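Local coordinates for protein fructose 1-phosphate kinase (Staphylococcus aureus, PDB 2JG5) that probably catalyses the ATP-dependent phosphorylation of fructose 1-phosphate to fructose 1,6-bisphosphate, as a member of the pfkB family of carbohydrate kinases, at residues 7-12 / 85-90; 12-17 / 92-97; 253-258 / 270-275. All coordinates share one frame; numbering follows the deposited sequence.

Overall arrangement
Interactions 1 and 2 are two consecutive lengths of one parallel strand pair, 10-16 beside 88-94, in the small four-stranded sheet that in pfkB kinases typically serves as a lid. Their centres are about 17 Å apart, they share D12, and their segments alternate along the chain. Both also meet the second subunit, so this sheet helps to form the dimer and is probably the lid as well. Interaction 3 comes later in sequence and joins helices 247-260 and 265-280 in the large domain. Its centre is about 26 Å from that of interaction 1, across the chain's centre, and about 29 Å from that of interaction 2, with no direct touch to either.

Interaction 1 (7-12 / 85-90); sequences FNPSID and EDTRIN
The backbone carbonyl oxygen of N8 is gripped twice by R88, side-on. Both NE and NH2 of R88 donate to N8 O, each at 2.9 Å, and the oxygen lies in the guanidinium plane. Only the NH2 bond runs in the carbonyl plane; the NE donor stands above it. Arginine suits the place because its rigid, flat end offers two N-H groups side by side. With CG of R88 set between the backbone N and the carbonyl carbon (chi1 58°) and the chain extended to NE, the guanidinium is carried back across to N8. NH1 turns to the carbonyl of A103. The amide of N8 lies over one face of the guanidinium, the two planes 17° apart, though the closeness of the two groups is doubtful. A water ties the same corner together, donating to P9 O and accepting from the backbone N of R88 at 3.1 Å.

Beyond this corner the chains become parallel strands. I11 N donates to R88 O at 3.0 Å, and N90 N returns a bond of 2.8 Å to I11 O. I11 and I89, whose beta branches favour strand geometry, share one face, I11 CD1 resting 4.3 Å from I89 CG1. S10, D12 and N90 occupy the other: S10 OG bonds to D12 OD1 at 2.7 Å, while the N90 amide lies alongside the D12 carboxylate and has its own OD1 held by the backbone N of A103.

Strand 25-36 flanks strand 10-16 on its other edge, bonding to S10 and D12. Helix 61-73 packs against P9, I11 and T87, the T87 hydroxyl bonding to G60, and F62 of the second subunit covers I11 and I89.

Interaction 2 (12-17 / 92-97); sequences DYVIFT and KLKTGQ
The stem of K94 runs along the ring of F16 on the neighbouring parallel strand. K94 CB sits over one face of the ring in a CH-pi contact, 4.3 Å from the centroid. A bend at chi3 (71°) then brings K94 NZ to 3.2 Å from F16 CZ, while K94 CD also touches V14 CG1. Lysine suits this partly exposed position because its methylenes pack over the ring and carry the amine past the CZ end.

K92 bends earlier, at chi2 (-67°), and its amine makes a salt bridge to E100 and a hydrogen bond to N102. On the other face of the sheet, I15 and L93 run alongside each other, I15 CD1 being 4.0 Å from L93 CD2. I15 CG1 also covers the centre of one face of the Y13 ring, whose hydroxyl bonds to I89 O of the second subunit.

Four backbone bonds alternate between the strands, and beyond them T95 OG1 donates to T17 O at 2.9 Å. The chemistry is thus two-sided: on one face Y13 and I15 serve the subunit interface and L93 packs on F20, whereas the other tolerates charge because lysines combine apolar stems with polar ends.

Interaction 3 (253-258 / 270-275); sequences AGMVAG and QQAVAC
G254 lies directly against A272, their CA atoms 3.8 Å apart, and the side chains that make the contact are arranged round this close point. The helix axes approach to 7.0 Å and are antiparallel but inclined, with 150° between their directions. Such a short separation depends on small residues: a glycine presents bare backbone at the crossing, and an alanine adds a single methyl.

Three side chains from helix 265-280 gather round that glycine. The A272 methyl reaches past it to M255, where CB meets CB at 3.7 Å; the rest of the M255 side chain turns away to pack on F177. C275 brings its sulfur to G254 from the next helical turn, SG lying 3.7 Å from G254 CA, and the small thiol fits against the bare CA of the glycine. Q271 points across toward the partner helix. Its CG, trans to the backbone N (chi1 173°), runs beside the G254 carbonyl, and the chain then bends so that the amide reaches NE2 to G254 O in a weak hydrogen bond of 3.5 Å. That oxygen already accepts the helical bond from G258 N, so the glutamine adds a second, looser donor. NE2 also rests against the methyl of A257 at 3.9 Å. The other end of the Q271 amide, OE1, accepts from K295, which helps to fix the amide's rotation.

This is helix packing within the large domain. A253 and A257 fit against helix 38-48, A274 and C275 against helix 288-295, and M255 and V256 against strand 177-178 at the edge of the central parallel sheet.

Interaction 1 (7-12 / 85-90)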
ATOM      1  N   PHE A   7     -15.193   8.792  -7.854  1.00 30.17           N
ATOM      2  CA  PHE A   7     -15.454   7.403  -8.227  1.00 29.59           C
ATOM      3  C   PHE A   7     -14.332   6.433  -7.864  1.00 29.75           C
ATOM      4  O   PHE A   7     -14.594   5.290  -7.498  1.00 29.68           O
ATOM      5  CB  PHE A   7     -15.681   7.300  -9.729  1.00 29.08           C
ATOM      6  CG  PHE A   7     -16.804   8.127 -10.236  1.00 28.62           C
ATOM      7  CD1 PHE A   7     -16.629   8.931 -11.355  1.00 29.44           C
ATOM      8  CD2 PHE A   7     -18.047   8.097  -9.614  1.00 28.86           C
ATOM      9  CE1 PHE A   7     -17.673   9.694 -11.846  1.00 30.37           C
ATOM     10  CE2 PHE A   7     -19.092   8.847 -10.096  1.00 28.47           C
ATOM     11  CZ  PHE A   7     -18.908   9.654 -11.215  1.00 29.68           C
ATOM     12  N   ASN A   8     -13.088   6.893  -7.988  1.00 29.72           N
ATOM     13  CA  ASN A   8     -11.930   6.046  -7.811  1.00 30.15           C
ATOM     14  C   ASN A   8     -10.879   6.708  -6.886  1.00 30.27           C
ATOM     15  O   ASN A   8      -9.738   6.936  -7.290  1.00 30.19           O
ATOM     16  CB  ASN A   8     -11.336   5.708  -9.197  1.00 30.61           C
ATOM     17  CG  ASN A   8     -10.278   4.621  -9.143  1.00 30.52           C
ATOM     18  OD1 ASN A   8     -10.132   3.931  -8.138  1.00 31.41           O
ATOM     19  ND2 ASN A   8      -9.529   4.468 -10.230  1.00 30.83           N
ATOM     20  N   PRO A   9     -11.261   7.017  -5.635  1.00 30.38           N
ATOM     21  CA  PRO A   9     -10.315   7.662  -4.723  1.00 30.36           C
ATOM     22  C   PRO A   9      -9.052   6.832  -4.477  1.00 30.66           C
ATOM     23  O   PRO A   9      -9.012   5.626  -4.759  1.00 30.62           O
ATOM     24  CB  PRO A   9     -11.119   7.777  -3.425  1.00 30.37           C
ATOM     25  CG  PRO A   9     -12.187   6.744  -3.547  1.00 29.94           C
ATOM     26  CD  PRO A   9     -12.559   6.770  -4.977  1.00 29.81           C
ATOM     27  N   SER A  10      -8.027   7.464  -3.931  1.00 30.53           N
ATOM     28  CA  SER A  10      -6.760   6.777  -3.806  1.00 30.79           C
ATOM     29  C   SER A  10      -6.052   7.046  -2.510  1.00 31.00           C
ATOM     30  O   SER A  10      -6.214   8.102  -1.896  1.00 31.58           O
ATOM     31  CB  SER A  10      -5.833   7.188  -4.950  1.00 30.78           C
ATOM     32  OG  SER A  10      -5.726   8.591  -4.999  1.00 29.98           O
ATOM     33  N   ILE A  11      -5.262   6.072  -2.089  1.00 31.24           N
ATOM     34  CA  ILE A  11      -4.138   6.387  -1.241  1.00 31.03           C
ATOM     35  C   ILE A  11      -3.016   6.774  -2.198  1.00 30.99           C
ATOM     36  O   ILE A  11      -2.688   6.047  -3.149  1.00 31.31           O
ATOM     37  CB  ILE A  11      -3.732   5.229  -0.313  1.00 30.91           C
ATOM     38  CG1 ILE A  11      -4.925   4.813   0.539  1.00 30.63           C
ATOM     39  CG2 ILE A  11      -2.554   5.645   0.599  1.00 30.61           C
ATOM     40  CD1 ILE A  11      -4.689   3.591   1.387  1.00 30.10           C
ATOM     41  N   ASP A  12      -2.470   7.956  -1.975  1.00 30.83           N
ATOM     42  CA  ASP A  12      -1.297   8.374  -2.693  1.00 30.54           C
ATOM     43  C   ASP A  12      -0.083   8.016  -1.836  1.00 30.43           C
ATOM     44  O   ASP A  12       0.267   8.712  -0.893  1.00 29.92           O
ATOM     45  CB  ASP A  12      -1.388   9.857  -3.032  1.00 30.33           C
ATOM     46  CG  ASP A  12      -2.605  10.179  -3.902  1.00 30.71           C
ATOM     47  OD1 ASP A  12      -3.184   9.243  -4.491  1.00 29.47           O
ATOM     48  OD2 ASP A  12      -2.980  11.368  -4.010  1.00 31.39           O
ATOM     49  N   GLU A  85     -13.994  -4.576  -3.110  1.00 32.61           N
ATOM     50  CA  GLU A  85     -12.546  -4.627  -3.328  1.00 32.46           C
ATOM     51  C   GLU A  85     -11.840  -3.378  -2.781  1.00 32.23           C
ATOM     52  O   GLU A  85     -12.476  -2.348  -2.520  1.00 32.02           O
ATOM     53  CB  GLU A  85     -12.229  -4.806  -4.818  1.00 32.48           C
ATOM     54  CG  GLU A  85     -12.721  -6.121  -5.402  1.00 33.75           C
ATOM     55  CD  GLU A  85     -12.202  -6.377  -6.795  1.00 34.79           C
ATOM     56  OE1 GLU A  85     -11.426  -5.551  -7.322  1.00 34.97           O
ATOM     57  OE2 GLU A  85     -12.583  -7.412  -7.367  1.00 36.93           O
ATOM     58  N   ASP A  86     -10.518  -3.476  -2.637  1.00 31.83           N
ATOM     59  CA  ASP A  86      -9.718  -2.412  -2.042  1.00 31.59           C
ATOM     60  C   ASP A  86      -9.657  -1.124  -2.849  1.00 31.17           C
ATOM     61  O   ASP A  86      -9.425  -1.139  -4.063  1.00 31.58           O
ATOM     62  CB  ASP A  86      -8.301  -2.906  -1.763  1.00 31.35           C
ATOM     63  CG  ASP A  86      -8.245  -3.877  -0.604  1.00 31.49           C
ATOM     64  OD1 ASP A  86      -9.268  -4.070   0.086  1.00 32.02           O
ATOM     65  OD2 ASP A  86      -7.173  -4.455  -0.382  1.00 31.38           O
ATOM     66  N   THR A  87      -9.860  -0.012  -2.148  1.00 30.65           N
ATOM     67  CA  THR A  87      -9.583   1.318  -2.679  1.00 30.28           C
ATOM     68  C   THR A  87      -8.144   1.290  -3.185  1.00 30.27           C
ATOM     69  O   THR A  87      -7.277   0.665  -2.560  1.00 30.44           O
ATOM     70  CB  THR A  87      -9.783   2.395  -1.595  1.00 30.09           C
ATOM     71  OG1 THR A  87     -11.185   2.541  -1.327  1.00 31.17           O
ATOM     72  CG2 THR A  87      -9.229   3.734  -2.036  1.00 28.85           C
ATOM     73  N   ARG A  88      -7.889   1.925  -4.325  1.00 29.84           N
ATOM     74  CA  ARG A  88      -6.558   1.810  -4.947  1.00 29.09           C
ATOM     75  C   ARG A  88      -5.455   2.524  -4.185  1.00 29.23           C
ATOM     76  O   ARG A  88      -5.716   3.479  -3.434  1.00 28.60           O
ATOM     77  CB  ARG A  88      -6.566   2.260  -6.410  1.00 28.51           C
ATOM     78  CG  ARG A  88      -7.022   3.681  -6.634  1.00 27.33           C
ATOM     79  CD  ARG A  88      -6.847   4.077  -8.075  1.00 25.49           C
ATOM     80  NE  ARG A  88      -7.482   5.357  -8.330  1.00 25.34           N
ATOM     81  CZ  ARG A  88      -7.192   6.174  -9.335  1.00 24.41           C
ATOM     82  NH1 ARG A  88      -6.238   5.869 -10.205  1.00 26.03           N
ATOM     83  NH2 ARG A  88      -7.859   7.310  -9.460  1.00 22.98           N
ATOM     84  N   ILE A  89      -4.236   2.027  -4.392  1.00 29.24           N
ATOM     85  CA  ILE A  89      -3.017   2.664  -3.923  1.00 29.67           C
ATOM     86  C   ILE A  89      -2.181   3.095  -5.126  1.00 30.14           C
ATOM     87  O   ILE A  89      -1.645   2.270  -5.864  1.00 30.17           O
ATOM     88  CB  ILE A  89      -2.156   1.754  -2.985  1.00 29.25           C
ATOM     89  CG1 ILE A  89      -2.974   1.291  -1.755  1.00 30.34           C
ATOM     90  CG2 ILE A  89      -0.942   2.530  -2.529  1.00 28.10           C
ATOM     91  CD1 ILE A  89      -2.268   0.224  -0.855  1.00 29.12           C
ATOM     92  N   ASN A  90      -2.094   4.402  -5.309  1.00 30.53           N
ATOM     93  CA  ASN A  90      -1.307   4.991  -6.357  1.00 31.13           C
ATOM     94  C   ASN A  90       0.079   5.286  -5.816  1.00 31.20           C
ATOM     95  O   ASN A  90       0.215   5.685  -4.663  1.00 31.86           O
ATOM     96  CB  ASN A  90      -1.969   6.283  -6.810  1.00 30.93           C
ATOM     97  CG  ASN A  90      -3.292   6.046  -7.494  1.00 31.32           C
ATOM     98  OD1 ASN A  90      -3.670   4.906  -7.764  1.00 31.59           O
ATOM     99  ND2 ASN A  90      -4.011   7.130  -7.785  1.00 31.44           N
TER
HETATM  100  O   HOH W   1     -10.176   3.503  -5.659  1.00 19.24           O

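Interaction 2 (12-17 / 92-97)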
ATOM      1  N   ASP A  12      -2.470   7.956  -1.975  1.00 30.83           N
ATOM      2  CA  ASP A  12      -1.297   8.374  -2.693  1.00 30.54           C
ATOM      3  C   ASP A  12      -0.083   8.016  -1.836  1.00 30.43           C
ATOM      4  O   ASP A  12       0.267   8.712  -0.893  1.00 29.92           O
ATOM      5  CB  ASP A  12      -1.388   9.857  -3.032  1.00 30.33           C
ATOM      6  CG  ASP A  12      -2.605  10.179  -3.902  1.00 30.71           C
ATOM      7  OD1 ASP A  12      -3.184   9.243  -4.491  1.00 29.47           O
ATOM      8  OD2 ASP A  12      -2.980  11.368  -4.010  1.00 31.39           O
ATOM      9  N   TYR A  13       0.519   6.880  -2.166  1.00 30.28           N
ATOM     10  CA  TYR A  13       1.699   6.394  -1.475  1.00 29.95           C
ATOM     11  C   TYR A  13       2.953   7.087  -2.030  1.00 30.16           C
ATOM     12  O   TYR A  13       3.479   6.723  -3.084  1.00 29.83           O
ATOM     13  CB  TYR A  13       1.763   4.869  -1.598  1.00 29.42           C
ATOM     14  CG  TYR A  13       2.861   4.196  -0.809  1.00 28.23           C
ATOM     15  CD1 TYR A  13       3.392   4.784   0.342  1.00 28.64           C
ATOM     16  CD2 TYR A  13       3.353   2.953  -1.202  1.00 27.39           C
ATOM     17  CE1 TYR A  13       4.399   4.157   1.067  1.00 29.28           C
ATOM     18  CE2 TYR A  13       4.366   2.313  -0.483  1.00 29.45           C
ATOM     19  CZ  TYR A  13       4.882   2.922   0.648  1.00 28.89           C
ATOM     20  OH  TYR A  13       5.860   2.297   1.372  1.00 28.14           O
ATOM     21  N   VAL A  14       3.407   8.109  -1.310  1.00 30.13           N
ATOM     22  CA  VAL A  14       4.546   8.901  -1.738  1.00 29.90           C
ATOM     23  C   VAL A  14       5.838   8.292  -1.188  1.00 30.07           C
ATOM     24  O   VAL A  14       5.964   8.079   0.015  1.00 30.36           O
ATOM     25  CB  VAL A  14       4.408  10.383  -1.328  1.00 29.77           C
ATOM     26  CG1 VAL A  14       5.638  11.160  -1.745  1.00 29.11           C
ATOM     27  CG2 VAL A  14       3.162  11.004  -1.960  1.00 28.98           C
ATOM     28  N   ILE A  15       6.776   7.999  -2.087  1.00 29.81           N
ATOM     29  CA  ILE A  15       8.013   7.323  -1.732  1.00 29.54           C
ATOM     30  C   ILE A  15       9.208   8.158  -2.166  1.00 29.69           C
ATOM     31  O   ILE A  15       9.380   8.459  -3.355  1.00 29.72           O
ATOM     32  CB  ILE A  15       8.107   5.904  -2.362  1.00 29.47           C
ATOM     33  CG1 ILE A  15       6.861   5.070  -2.027  1.00 29.05           C
ATOM     34  CG2 ILE A  15       9.378   5.199  -1.888  1.00 28.51           C
ATOM     35  CD1 ILE A  15       6.748   3.776  -2.815  1.00 29.96           C
ATOM     36  N   PHE A  16      10.020   8.553  -1.190  1.00 29.38           N
ATOM     37  CA  PHE A  16      11.249   9.248  -1.479  1.00 29.31           C
ATOM     38  C   PHE A  16      12.344   8.218  -1.541  1.00 29.37           C
ATOM     39  O   PHE A  16      12.494   7.404  -0.617  1.00 29.29           O
ATOM     40  CB  PHE A  16      11.564  10.293  -0.407  1.00 29.51           C
ATOM     41  CG  PHE A  16      10.643  11.481  -0.431  1.00 29.91           C
ATOM     42  CD1 PHE A  16       9.349  11.389   0.086  1.00 30.61           C
ATOM     43  CD2 PHE A  16      11.067  12.689  -0.964  1.00 29.35           C
ATOM     44  CE1 PHE A  16       8.495  12.487   0.060  1.00 30.38           C
ATOM     45  CE2 PHE A  16      10.215  13.793  -0.992  1.00 30.20           C
ATOM     46  CZ  PHE A  16       8.928  13.692  -0.474  1.00 29.60           C
ATOM     47  N   THR A  17      13.102   8.260  -2.638  1.00 29.19           N
ATOM     48  CA  THR A  17      14.228   7.357  -2.859  1.00 28.74           C
ATOM     49  C   THR A  17      15.173   7.963  -3.879  1.00 28.80           C
ATOM     50  O   THR A  17      14.734   8.522  -4.890  1.00 28.78           O
ATOM     51  CB  THR A  17      13.754   5.926  -3.281  1.00 28.72           C
ATOM     52  OG1 THR A  17      14.827   4.992  -3.124  1.00 28.53           O
ATOM     53  CG2 THR A  17      13.213   5.894  -4.715  1.00 28.02           C
ATOM     54  N   LYS A  92       3.735   7.360  -6.021  1.00 32.88           N
ATOM     55  CA  LYS A  92       4.445   8.542  -6.498  1.00 33.43           C
ATOM     56  C   LYS A  92       5.906   8.422  -6.084  1.00 33.75           C
ATOM     57  O   LYS A  92       6.217   8.501  -4.893  1.00 33.84           O
ATOM     58  CB  LYS A  92       3.840   9.825  -5.894  1.00 33.41           C
ATOM     59  CG  LYS A  92       2.299   9.841  -5.760  1.00 34.23           C
ATOM     60  CD  LYS A  92       1.605   9.852  -7.116  1.00 35.43           C
ATOM     61  CE  LYS A  92       0.135   9.409  -7.022  1.00 36.87           C
ATOM     62  NZ  LYS A  92      -0.614   9.595  -8.317  1.00 35.85           N
ATOM     63  N   LEU A  93       6.794   8.214  -7.055  1.00 34.04           N
ATOM     64  CA  LEU A  93       8.229   8.065  -6.780  1.00 34.47           C
ATOM     65  C   LEU A  93       8.973   9.385  -6.912  1.00 34.75           C
ATOM     66  O   LEU A  93       9.151   9.925  -8.016  1.00 34.56           O
ATOM     67  CB  LEU A  93       8.874   7.011  -7.685  1.00 34.27           C
ATOM     68  CG  LEU A  93       8.333   5.583  -7.658  1.00 35.33           C
ATOM     69  CD1 LEU A  93       9.102   4.726  -8.643  1.00 34.72           C
ATOM     70  CD2 LEU A  93       8.394   4.984  -6.254  1.00 36.66           C
ATOM     71  N   LYS A  94       9.413   9.901  -5.774  1.00 35.28           N
ATOM     72  CA  LYS A  94      10.120  11.166  -5.761  1.00 36.08           C
ATOM     73  C   LYS A  94      11.625  10.950  -5.619  1.00 36.60           C
ATOM     74  O   LYS A  94      12.131  10.741  -4.513  1.00 37.04           O
ATOM     75  CB  LYS A  94       9.558  12.090  -4.675  1.00 36.03           C
ATOM     76  CG  LYS A  94       8.048  12.372  -4.810  1.00 36.26           C
ATOM     77  CD  LYS A  94       7.552  13.381  -3.782  1.00 36.32           C
ATOM     78  CE  LYS A  94       8.056  14.794  -4.069  1.00 38.41           C
ATOM     79  NZ  LYS A  94       8.025  15.664  -2.846  1.00 39.94           N
ATOM     80  N   THR A  95      12.316  10.963  -6.760  1.00 37.14           N
ATOM     81  CA  THR A  95      13.778  11.007  -6.822  1.00 37.76           C
ATOM     82  C   THR A  95      14.156  12.428  -7.216  1.00 38.15           C
ATOM     83  O   THR A  95      13.679  13.386  -6.610  1.00 38.57           O
ATOM     84  CB  THR A  95      14.349  10.017  -7.868  1.00 37.55           C
ATOM     85  OG1 THR A  95      13.789   8.717  -7.663  1.00 37.69           O
ATOM     86  CG2 THR A  95      15.888   9.933  -7.772  1.00 37.67           C
ATOM     87  N   GLY A  96      15.016  12.559  -8.221  1.00 38.47           N
ATOM     88  CA  GLY A  96      15.194  13.820  -8.929  1.00 38.80           C
ATOM     89  C   GLY A  96      14.048  13.963  -9.917  1.00 38.82           C
ATOM     90  O   GLY A  96      13.621  15.068 -10.241  1.00 39.20           O
ATOM     91  N   GLN A  97      13.554  12.829 -10.399  1.00 38.69           N
ATOM     92  CA  GLN A  97      12.395  12.803 -11.279  1.00 38.68           C
ATOM     93  C   GLN A  97      11.120  12.472 -10.490  1.00 38.42           C
ATOM     94  O   GLN A  97      11.184  11.904  -9.396  1.00 38.26           O
ATOM     95  CB  GLN A  97      12.611  11.800 -12.420  1.00 38.83           C
ATOM     96  CG  GLN A  97      13.575  12.280 -13.521  1.00 38.74           C
ATOM     97  CD  GLN A  97      15.007  11.823 -13.308  1.00 39.27           C
ATOM     98  OE1 GLN A  97      15.266  10.646 -13.052  1.00 39.28           O
ATOM     99  NE2 GLN A  97      15.950  12.754 -13.434  1.00 39.02           N
TER

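Interaction 3 (253-258 / 270-275)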
ATOM      1  N   ALA A 253     -12.508  24.104  -6.153  1.00 28.65           N
ATOM      2  CA  ALA A 253     -12.842  24.356  -4.738  1.00 28.65           C
ATOM      3  C   ALA A 253     -12.919  25.851  -4.391  1.00 28.45           C
ATOM      4  O   ALA A 253     -13.785  26.265  -3.643  1.00 28.47           O
ATOM      5  CB  ALA A 253     -11.848  23.634  -3.802  1.00 27.91           C
ATOM      6  N   GLY A 254     -12.003  26.648  -4.924  1.00 28.81           N
ATOM      7  CA  GLY A 254     -12.027  28.099  -4.718  1.00 29.24           C
ATOM      8  C   GLY A 254     -13.310  28.737  -5.215  1.00 29.36           C
ATOM      9  O   GLY A 254     -13.906  29.580  -4.531  1.00 29.46           O
ATOM     10  N   MET A 255     -13.745  28.317  -6.402  1.00 29.56           N
ATOM     11  CA  MET A 255     -14.935  28.880  -7.039  1.00 29.58           C
ATOM     12  C   MET A 255     -16.196  28.501  -6.278  1.00 29.55           C
ATOM     13  O   MET A 255     -17.041  29.358  -6.002  1.00 29.23           O
ATOM     14  CB  MET A 255     -15.036  28.424  -8.498  1.00 29.47           C
ATOM     15  CG  MET A 255     -16.158  29.113  -9.276  1.00 29.95           C
ATOM     16  SD  MET A 255     -15.774  30.840  -9.689  1.00 29.73           S
ATOM     17  CE  MET A 255     -17.366  31.369 -10.325  1.00 28.55           C
ATOM     18  N   VAL A 256     -16.316  27.216  -5.938  1.00 29.59           N
ATOM     19  CA  VAL A 256     -17.455  26.740  -5.165  1.00 29.68           C
ATOM     20  C   VAL A 256     -17.515  27.427  -3.799  1.00 29.80           C
ATOM     21  O   VAL A 256     -18.572  27.924  -3.418  1.00 29.70           O
ATOM     22  CB  VAL A 256     -17.462  25.203  -5.013  1.00 29.82           C
ATOM     23  CG1 VAL A 256     -18.632  24.769  -4.165  1.00 28.95           C
ATOM     24  CG2 VAL A 256     -17.528  24.528  -6.389  1.00 30.21           C
ATOM     25  N   ALA A 257     -16.381  27.492  -3.090  1.00 30.03           N
ATOM     26  CA  ALA A 257     -16.345  28.120  -1.762  1.00 30.47           C
ATOM     27  C   ALA A 257     -16.801  29.576  -1.816  1.00 30.87           C
ATOM     28  O   ALA A 257     -17.544  30.020  -0.938  1.00 30.76           O
ATOM     29  CB  ALA A 257     -14.986  28.028  -1.145  1.00 30.14           C
ATOM     30  N   GLY A 258     -16.350  30.297  -2.847  1.00 31.22           N
ATOM     31  CA  GLY A 258     -16.748  31.689  -3.089  1.00 31.87           C
ATOM     32  C   GLY A 258     -18.256  31.852  -3.216  1.00 32.16           C
ATOM     33  O   GLY A 258     -18.854  32.631  -2.476  1.00 32.12           O
ATOM     34  N   GLN A 270     -11.719  35.045  -8.693  1.00 29.07           N
ATOM     35  CA  GLN A 270     -10.429  35.450  -8.125  1.00 28.79           C
ATOM     36  C   GLN A 270      -9.911  34.452  -7.075  1.00 28.61           C
ATOM     37  O   GLN A 270      -8.744  34.046  -7.124  1.00 28.58           O
ATOM     38  CB  GLN A 270     -10.544  36.837  -7.489  1.00 28.89           C
ATOM     39  CG  GLN A 270      -9.213  37.488  -7.205  1.00 28.80           C
ATOM     40  CD  GLN A 270      -9.330  38.684  -6.287  1.00 29.24           C
ATOM     41  OE1 GLN A 270     -10.152  38.701  -5.363  1.00 31.34           O
ATOM     42  NE2 GLN A 270      -8.503  39.681  -6.521  1.00 25.57           N
ATOM     43  N   GLN A 271     -10.780  34.078  -6.131  1.00 28.16           N
ATOM     44  CA  GLN A 271     -10.469  33.059  -5.124  1.00 28.35           C
ATOM     45  C   GLN A 271     -10.096  31.728  -5.788  1.00 28.34           C
ATOM     46  O   GLN A 271      -9.137  31.073  -5.386  1.00 28.75           O
ATOM     47  CB  GLN A 271     -11.660  32.871  -4.170  1.00 28.25           C
ATOM     48  CG  GLN A 271     -11.523  31.724  -3.181  1.00 27.99           C
ATOM     49  CD  GLN A 271     -12.192  32.023  -1.866  1.00 28.89           C
ATOM     50  OE1 GLN A 271     -11.619  32.696  -1.010  1.00 28.62           O
ATOM     51  NE2 GLN A 271     -13.415  31.520  -1.687  1.00 29.84           N
ATOM     52  N   ALA A 272     -10.851  31.364  -6.825  1.00 28.63           N
ATOM     53  CA  ALA A 272     -10.637  30.153  -7.599  1.00 28.06           C
ATOM     54  C   ALA A 272      -9.230  30.092  -8.198  1.00 28.37           C
ATOM     55  O   ALA A 272      -8.524  29.090  -8.030  1.00 28.23           O
ATOM     56  CB  ALA A 272     -11.694  30.038  -8.678  1.00 27.81           C
ATOM     57  N   VAL A 273      -8.820  31.175  -8.864  1.00 28.33           N
ATOM     58  CA  VAL A 273      -7.494  31.269  -9.489  1.00 28.02           C
ATOM     59  C   VAL A 273      -6.357  31.333  -8.455  1.00 28.14           C
ATOM     60  O   VAL A 273      -5.298  30.715  -8.640  1.00 27.99           O
ATOM     61  CB  VAL A 273      -7.423  32.421 -10.544  1.00 27.85           C
ATOM     62  CG1 VAL A 273      -6.023  32.598 -11.062  1.00 27.57           C
ATOM     63  CG2 VAL A 273      -8.365  32.125 -11.718  1.00 27.67           C
ATOM     64  N   ALA A 274      -6.584  32.065  -7.367  1.00 28.13           N
ATOM     65  CA  ALA A 274      -5.629  32.102  -6.249  1.00 27.95           C
ATOM     66  C   ALA A 274      -5.360  30.700  -5.714  1.00 27.85           C
ATOM     67  O   ALA A 274      -4.208  30.333  -5.503  1.00 28.04           O
ATOM     68  CB  ALA A 274      -6.133  33.000  -5.122  1.00 27.63           C
ATOM     69  N   CYS A 275      -6.427  29.929  -5.502  1.00 27.65           N
ATOM     70  CA  CYS A 275      -6.309  28.548  -5.023  1.00 27.66           C
ATOM     71  C   CYS A 275      -5.455  27.642  -5.907  1.00 27.99           C
ATOM     72  O   CYS A 275      -4.549  26.960  -5.415  1.00 28.09           O
ATOM     73  CB  CYS A 275      -7.692  27.933  -4.840  1.00 27.77           C
ATOM     74  SG  CYS A 275      -8.602  28.693  -3.525  1.00 25.98           S
TER